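Local coordinates for conserved hypothetical alanine and leucine RICH protein (Mycobacterium tuberculosis, PDB 2WAM), which is of unknown function but carries a PAC2-family domain and represents a duplicated gene family of actinobacteria, at residues A253-L258 and V273-A278; A86-A91 and L269-L274. All blocks are in the same frame, centred on the assembly; numbering follows the deposited sequence.

Contact 1 of 2, residues A253-L258 and V273-A278; sequences AAQALL and VLAEAA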
ATOM      1  N   ALA A 253     -36.150  -3.012  26.401  1.00 35.25           N
ATOM      2  CA  ALA A 253     -34.966  -2.194  26.593  1.00 35.06           C
ATOM      3  C   ALA A 253     -34.524  -1.520  25.284  1.00 35.14           C
ATOM      4  O   ALA A 253     -34.043  -0.384  25.299  1.00 35.02           O
ATOM      5  CB  ALA A 253     -33.852  -3.015  27.206  1.00 24.82           C
ATOM      6  N   ALA A 254     -34.716  -2.209  24.160  1.00 30.40           N
ATOM      7  CA  ALA A 254     -34.471  -1.625  22.837  1.00 30.65           C
ATOM      8  C   ALA A 254     -35.484  -0.514  22.547  1.00 35.83           C
ATOM      9  O   ALA A 254     -35.134   0.561  22.070  1.00 31.96           O
ATOM     10  CB  ALA A 254     -34.529  -2.695  21.750  1.00 25.38           C
ATOM     11  N   GLN A 255     -36.748  -0.771  22.850  1.00 37.35           N
ATOM     12  CA  GLN A 255     -37.763   0.258  22.684  1.00 39.38           C
ATOM     13  C   GLN A 255     -37.440   1.517  23.509  1.00 40.56           C
ATOM     14  O   GLN A 255     -37.525   2.637  23.007  1.00 38.91           O
ATOM     15  CB  GLN A 255     -39.139  -0.291  23.028  1.00 30.28           C
ATOM     16  CG  GLN A 255     -40.221   0.740  22.942  1.00 37.62           C
ATOM     17  CD  GLN A 255     -41.540   0.230  23.474  1.00 41.31           C
ATOM     18  OE1 GLN A 255     -41.725  -0.971  23.677  1.00 40.21           O
ATOM     19  NE2 GLN A 255     -42.467   1.141  23.701  1.00 35.07           N
ATOM     20  N   ALA A 256     -37.054   1.335  24.767  1.00 32.14           N
ATOM     21  CA  ALA A 256     -36.692   2.475  25.594  1.00 30.92           C
ATOM     22  C   ALA A 256     -35.560   3.278  24.948  1.00 38.03           C
ATOM     23  O   ALA A 256     -35.639   4.505  24.844  1.00 34.87           O
ATOM     24  CB  ALA A 256     -36.303   2.028  26.990  1.00 23.40           C
ATOM     25  N   LEU A 257     -34.508   2.588  24.511  1.00 34.65           N
ATOM     26  CA  LEU A 257     -33.414   3.267  23.824  1.00 26.43           C
ATOM     27  C   LEU A 257     -33.931   4.074  22.633  1.00 34.83           C
ATOM     28  O   LEU A 257     -33.665   5.268  22.525  1.00 32.06           O
ATOM     29  CB  LEU A 257     -32.356   2.272  23.364  1.00 23.31           C
ATOM     30  CG  LEU A 257     -31.414   1.733  24.443  1.00 28.22           C
ATOM     31  CD1 LEU A 257     -30.519   0.599  23.922  1.00 26.73           C
ATOM     32  CD2 LEU A 257     -30.576   2.853  24.976  1.00 29.78           C
ATOM     33  N   LEU A 258     -34.680   3.427  21.743  1.00 34.92           N
ATOM     34  CA  LEU A 258     -35.161   4.099  20.540  1.00 30.66           C
ATOM     35  C   LEU A 258     -36.109   5.268  20.837  1.00 30.95           C
ATOM     36  O   LEU A 258     -36.101   6.278  20.135  1.00 35.06           O
ATOM     37  CB  LEU A 258     -35.801   3.104  19.567  1.00 28.82           C
ATOM     38  CG  LEU A 258     -34.850   2.099  18.894  1.00 29.52           C
ATOM     39  CD1 LEU A 258     -35.516   1.447  17.697  1.00 28.91           C
ATOM     40  CD2 LEU A 258     -33.535   2.738  18.484  1.00 20.66           C
ATOM     41  N   VAL A 273     -44.267  -2.360  16.103  1.00 29.26           N
ATOM     42  CA  VAL A 273     -43.966  -3.782  16.026  1.00 33.39           C
ATOM     43  C   VAL A 273     -42.987  -4.216  17.131  1.00 32.20           C
ATOM     44  O   VAL A 273     -43.073  -5.312  17.678  1.00 32.82           O
ATOM     45  CB  VAL A 273     -43.449  -4.150  14.608  1.00 35.33           C
ATOM     46  CG1 VAL A 273     -42.936  -5.584  14.564  1.00 26.27           C
ATOM     47  CG2 VAL A 273     -44.560  -3.931  13.581  1.00 30.45           C
ATOM     48  N   LEU A 274     -42.068  -3.331  17.473  1.00 32.14           N
ATOM     49  CA  LEU A 274     -41.090  -3.614  18.509  1.00 35.05           C
ATOM     50  C   LEU A 274     -41.757  -3.595  19.880  1.00 36.58           C
ATOM     51  O   LEU A 274     -41.405  -4.371  20.763  1.00 42.06           O
ATOM     52  CB  LEU A 274     -39.963  -2.579  18.438  1.00 30.59           C
ATOM     53  CG  LEU A 274     -38.881  -2.583  19.507  1.00 30.16           C
ATOM     54  CD1 LEU A 274     -38.009  -3.813  19.361  1.00 22.74           C
ATOM     55  CD2 LEU A 274     -38.054  -1.299  19.408  1.00 39.60           C
ATOM     56  N   ALA A 275     -42.723  -2.699  20.048  1.00 31.47           N
ATOM     57  CA  ALA A 275     -43.468  -2.594  21.300  1.00 37.64           C
ATOM     58  C   ALA A 275     -44.284  -3.858  21.524  1.00 39.98           C
ATOM     59  O   ALA A 275     -44.379  -4.369  22.651  1.00 37.23           O
ATOM     60  CB  ALA A 275     -44.374  -1.384  21.270  1.00 30.72           C
ATOM     61  N   GLU A 276     -44.863  -4.355  20.435  1.00 38.11           N
ATOM     62  CA  GLU A 276     -45.605  -5.604  20.459  1.00 34.35           C
ATOM     63  C   GLU A 276     -44.703  -6.724  20.947  1.00 37.35           C
ATOM     64  O   GLU A 276     -45.076  -7.497  21.831  1.00 38.81           O
ATOM     65  CB  GLU A 276     -46.152  -5.934  19.071  1.00 34.83           C
ATOM     66  CG  GLU A 276     -47.142  -7.077  19.060  1.00 48.71           C
ATOM     67  CD  GLU A 276     -48.481  -6.707  19.691  1.00 68.31           C
ATOM     68  OE1 GLU A 276     -49.429  -7.519  19.578  1.00 77.48           O
ATOM     69  OE2 GLU A 276     -48.590  -5.611  20.289  1.00 63.21           O
ATOM     70  N   ALA A 277     -43.502  -6.799  20.384  1.00 32.93           N
ATOM     71  CA  ALA A 277     -42.568  -7.839  20.782  1.00 30.60           C
ATOM     72  C   ALA A 277     -42.197  -7.688  22.253  1.00 34.82           C
ATOM     73  O   ALA A 277     -42.129  -8.676  22.985  1.00 33.67           O
ATOM     74  CB  ALA A 277     -41.339  -7.825  19.892  1.00 23.26           C
ATOM     75  N   ALA A 278     -41.967  -6.448  22.684  1.00 30.39           N
ATOM     76  CA  ALA A 278     -41.649  -6.164  24.082  1.00 36.43           C
ATOM     77  C   ALA A 278     -42.744  -6.683  25.011  1.00 40.68           C
ATOM     78  O   ALA A 278     -42.479  -7.334  26.025  1.00 37.63           O
ATOM     79  CB  ALA A 278     -41.470  -4.670  24.282  1.00 34.93           C
TER
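A near-antiparallel helix pair brings helix 251-265 and helix 272-289 together, with Q255 and L274 at the centre of the join. The axes of the two short segments pass 9.4 Å apart with 145° between their N-to-C directions, and the backbones draw nearest where Q255 faces A275. L274 reaches across from helix 272-289: its CG lies anti to the backbone N (chi1 174°), which sends CD2 onto the backbone of the other helix, 3.6 Å from Q255 CA. There the branched leucine fits between three neighbours. CD1 faces the small methyl of A254, while CD2 also meets L258 CD1 at 4.1 Å, the two leucine side chains crossing at about a right angle.

Q255 reaches the opposite way, its extended chain running across to helix 272-289 so that the amide end meets it. Its amide oxygen OE1 comes to 3.4 Å from A275 CA and rests beside the methyls of A275 and A278, the latter CB 3.8 Å away. Alanine suits both places, since a single methyl lets the amide end of the glutamine come close to the helix. The other end of the amide, NE2, is hydrogen-bonded to E259 one turn further along helix 251-265. Between the two segments the grip is therefore one of van der Waals contact and apolar burial, while the polar bond of Q255 ties it back to its own helix.

Contact 2 of 2, residues A86-A91 and L269-L274; sequences AAHLKA and LPLAVL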
ATOM      1  N   ALA A  86     -30.971  -1.767  16.610  1.00 30.41           N
ATOM      2  CA  ALA A  86     -30.418  -1.549  15.279  1.00 22.97           C
ATOM      3  C   ALA A  86     -31.206  -2.332  14.232  1.00 29.91           C
ATOM      4  O   ALA A  86     -31.472  -1.839  13.131  1.00 36.54           O
ATOM      5  CB  ALA A  86     -28.968  -1.934  15.252  1.00 18.29           C
ATOM      6  N   ALA A  87     -31.598  -3.552  14.586  1.00 23.33           N
ATOM      7  CA  ALA A  87     -32.305  -4.419  13.649  1.00 33.56           C
ATOM      8  C   ALA A  87     -33.668  -3.837  13.337  1.00 34.36           C
ATOM      9  O   ALA A  87     -34.159  -3.941  12.212  1.00 36.63           O
ATOM     10  CB  ALA A  87     -32.444  -5.844  14.211  1.00 18.16           C
ATOM     11  N   HIS A  88     -34.279  -3.220  14.344  1.00 27.94           N
ATOM     12  CA  HIS A  88     -35.614  -2.685  14.162  1.00 22.68           C
ATOM     13  C   HIS A  88     -35.626  -1.476  13.255  1.00 28.68           C
ATOM     14  O   HIS A  88     -36.434  -1.398  12.336  1.00 28.67           O
ATOM     15  CB  HIS A  88     -36.302  -2.347  15.479  1.00 22.88           C
ATOM     16  CG  HIS A  88     -37.678  -1.803  15.281  1.00 31.62           C
ATOM     17  ND1 HIS A  88     -38.722  -2.580  14.828  1.00 26.14           N
ATOM     18  CD2 HIS A  88     -38.167  -0.545  15.409  1.00 28.59           C
ATOM     19  CE1 HIS A  88     -39.801  -1.828  14.709  1.00 36.02           C
ATOM     20  NE2 HIS A  88     -39.490  -0.591  15.054  1.00 28.32           N
ATOM     21  N   LEU A  89     -34.735  -0.529  13.517  1.00 34.85           N
ATOM     22  CA  LEU A  89     -34.579   0.613  12.627  1.00 34.29           C
ATOM     23  C   LEU A  89     -34.390   0.165  11.172  1.00 30.04           C
ATOM     24  O   LEU A  89     -35.102   0.615  10.286  1.00 33.65           O
ATOM     25  CB  LEU A  89     -33.412   1.502  13.069  1.00 25.22           C
ATOM     26  CG  LEU A  89     -33.546   2.229  14.406  1.00 25.31           C
ATOM     27  CD1 LEU A  89     -32.255   2.983  14.749  1.00 20.50           C
ATOM     28  CD2 LEU A  89     -34.732   3.166  14.378  1.00 19.44           C
ATOM     29  N   LYS A  90     -33.432  -0.722  10.926  1.00 28.61           N
ATOM     30  CA  LYS A  90     -33.169  -1.169   9.562  1.00 32.17           C
ATOM     31  C   LYS A  90     -34.368  -1.882   8.908  1.00 31.29           C
ATOM     32  O   LYS A  90     -34.546  -1.811   7.697  1.00 27.54           O
ATOM     33  CB  LYS A  90     -31.930  -2.056   9.523  1.00 27.55           C
ATOM     34  CG  LYS A  90     -30.667  -1.365   9.999  1.00 31.66           C
ATOM     35  CD  LYS A  90     -29.644  -2.368  10.550  1.00 29.70           C
ATOM     36  CE  LYS A  90     -29.037  -3.200   9.442  1.00 38.15           C
ATOM     37  NZ  LYS A  90     -28.484  -4.476   9.961  1.00 44.18           N
ATOM     38  N   ALA A  91     -35.189  -2.545   9.714  1.00 32.77           N
ATOM     39  CA  ALA A  91     -36.336  -3.309   9.222  1.00 37.94           C
ATOM     40  C   ALA A  91     -37.591  -2.455   9.003  1.00 38.58           C
ATOM     41  O   ALA A  91     -38.407  -2.743   8.140  1.00 31.91           O
ATOM     42  CB  ALA A  91     -36.647  -4.446  10.193  1.00 35.56           C
ATOM     43  N   LEU A 269     -39.969   7.722  14.924  1.00 36.40           N
ATOM     44  CA  LEU A 269     -39.592   6.334  14.725  1.00 33.42           C
ATOM     45  C   LEU A 269     -40.794   5.415  14.937  1.00 40.36           C
ATOM     46  O   LEU A 269     -41.445   5.483  15.979  1.00 44.40           O
ATOM     47  CB  LEU A 269     -38.429   5.978  15.657  1.00 30.07           C
ATOM     48  CG  LEU A 269     -37.160   6.845  15.528  1.00 28.17           C
ATOM     49  CD1 LEU A 269     -36.087   6.486  16.564  1.00 23.51           C
ATOM     50  CD2 LEU A 269     -36.592   6.749  14.121  1.00 20.69           C
ATOM     51  N   PRO A 270     -41.112   4.575  13.927  1.00 38.00           N
ATOM     52  CA  PRO A 270     -42.270   3.671  14.013  1.00 32.14           C
ATOM     53  C   PRO A 270     -41.953   2.458  14.868  1.00 35.34           C
ATOM     54  O   PRO A 270     -41.360   1.505  14.378  1.00 42.51           O
ATOM     55  CB  PRO A 270     -42.495   3.240  12.560  1.00 31.10           C
ATOM     56  CG  PRO A 270     -41.158   3.384  11.907  1.00 33.60           C
ATOM     57  CD  PRO A 270     -40.429   4.490  12.621  1.00 30.23           C
ATOM     58  N   LEU A 271     -42.379   2.485  16.124  1.00 37.55           N
ATOM     59  CA  LEU A 271     -41.939   1.500  17.102  1.00 34.58           C
ATOM     60  C   LEU A 271     -42.976   0.438  17.410  1.00 30.05           C
ATOM     61  O   LEU A 271     -42.720  -0.443  18.225  1.00 32.56           O
ATOM     62  CB  LEU A 271     -41.515   2.198  18.402  1.00 31.04           C
ATOM     63  CG  LEU A 271     -40.332   3.162  18.279  1.00 27.92           C
ATOM     64  CD1 LEU A 271     -39.814   3.539  19.649  1.00 25.57           C
ATOM     65  CD2 LEU A 271     -39.225   2.545  17.428  1.00 27.52           C
ATOM     66  N   ALA A 272     -44.133   0.515  16.752  1.00 29.07           N
ATOM     67  CA  ALA A 272     -45.270  -0.358  17.067  1.00 33.06           C
ATOM     68  C   ALA A 272     -44.927  -1.850  17.136  1.00 36.75           C
ATOM     69  O   ALA A 272     -45.257  -2.525  18.108  1.00 34.37           O
ATOM     70  CB  ALA A 272     -46.426  -0.119  16.090  1.00 40.71           C
ATOM     71  N   VAL A 273     -44.267  -2.360  16.103  1.00 29.26           N
ATOM     72  CA  VAL A 273     -43.966  -3.782  16.026  1.00 33.39           C
ATOM     73  C   VAL A 273     -42.987  -4.216  17.131  1.00 32.20           C
ATOM     74  O   VAL A 273     -43.073  -5.312  17.678  1.00 32.82           O
ATOM     75  CB  VAL A 273     -43.449  -4.150  14.608  1.00 35.33           C
ATOM     76  CG1 VAL A 273     -42.936  -5.584  14.564  1.00 26.27           C
ATOM     77  CG2 VAL A 273     -44.560  -3.931  13.581  1.00 30.45           C
ATOM     78  N   LEU A 274     -42.068  -3.331  17.473  1.00 32.14           N
ATOM     79  CA  LEU A 274     -41.090  -3.614  18.509  1.00 35.05           C
ATOM     80  C   LEU A 274     -41.757  -3.595  19.880  1.00 36.58           C
ATOM     81  O   LEU A 274     -41.405  -4.371  20.763  1.00 42.06           O
ATOM     82  CB  LEU A 274     -39.963  -2.579  18.438  1.00 30.59           C
ATOM     83  CG  LEU A 274     -38.881  -2.583  19.507  1.00 30.16           C
ATOM     84  CD1 LEU A 274     -38.009  -3.813  19.361  1.00 22.74           C
ATOM     85  CD2 LEU A 274     -38.054  -1.299  19.408  1.00 39.60           C
TER
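The imidazole of H88 presents an edge to P270 and a face to L274. At the edge, NE2 donates a hydrogen bond to P270 O, 2.9 Å away with an N-H...O angle of 159°. The acceptor lies close to the ring plane, whereas NE2 itself stands somewhat tilted from the plane of the carbonyl. Over the face sits L274 CB, 3.8 Å from the ring centroid and only 7° off the ring normal, a well-centred CH-pi contact. The edge bond and the methylene over the face together would restrict how the ring can turn. Histidine suits this place because one flat group supplies both an N-H for a backbone carbonyl and an aromatic face for an aliphatic chain.

The ring reaches P270 because CG is anti to the backbone N (chi1 -180°), carrying the imidazole out from helix 81-92 on a slant toward its C-terminal end. Its target is the loop entering helix 272-289: residues 269-271 form the approach and A272 begins the helix, so H88 joins one helix to the connection leading into another. L271 crosses the imidazole obliquely, its CD2 3.8 Å from H88 CD2, and V273 CB lies 4.3 Å from H88 CE1 at the ring edge.

One residue further along helix 81-92, L89 makes a separate apolar contact. The first bond of its side chain points neither toward the loop nor away from it, but the branched end approaches the loop, and CD2 meets L269 CD2 at 4.0 Å. Leucine suits both positions, its forked end filling apolar surroundings: L136 of strand 131-137 also touches L89, and F144 of strand 143-148 touches L269.

Contacts 1 and 2 adjoin, their centres about 8 Å apart, and both use the start of helix 272-289. L274 belongs to each, serving both partner helices with different atoms of one side chain. L258 provides a second bridge from helix 251-265, its CD1 lying 3.8 Å from L89 CD2 and 3.9 Å from L271 CD2. Three helices, 81-92, 251-265 and 272-289, thus share one leucine-rich junction, with the loop 269-271 drawn in beside them. On its other side, helix 251-265 rests against strand 234-242 through A253 and L257, connecting this helical layer to the large mixed sheet.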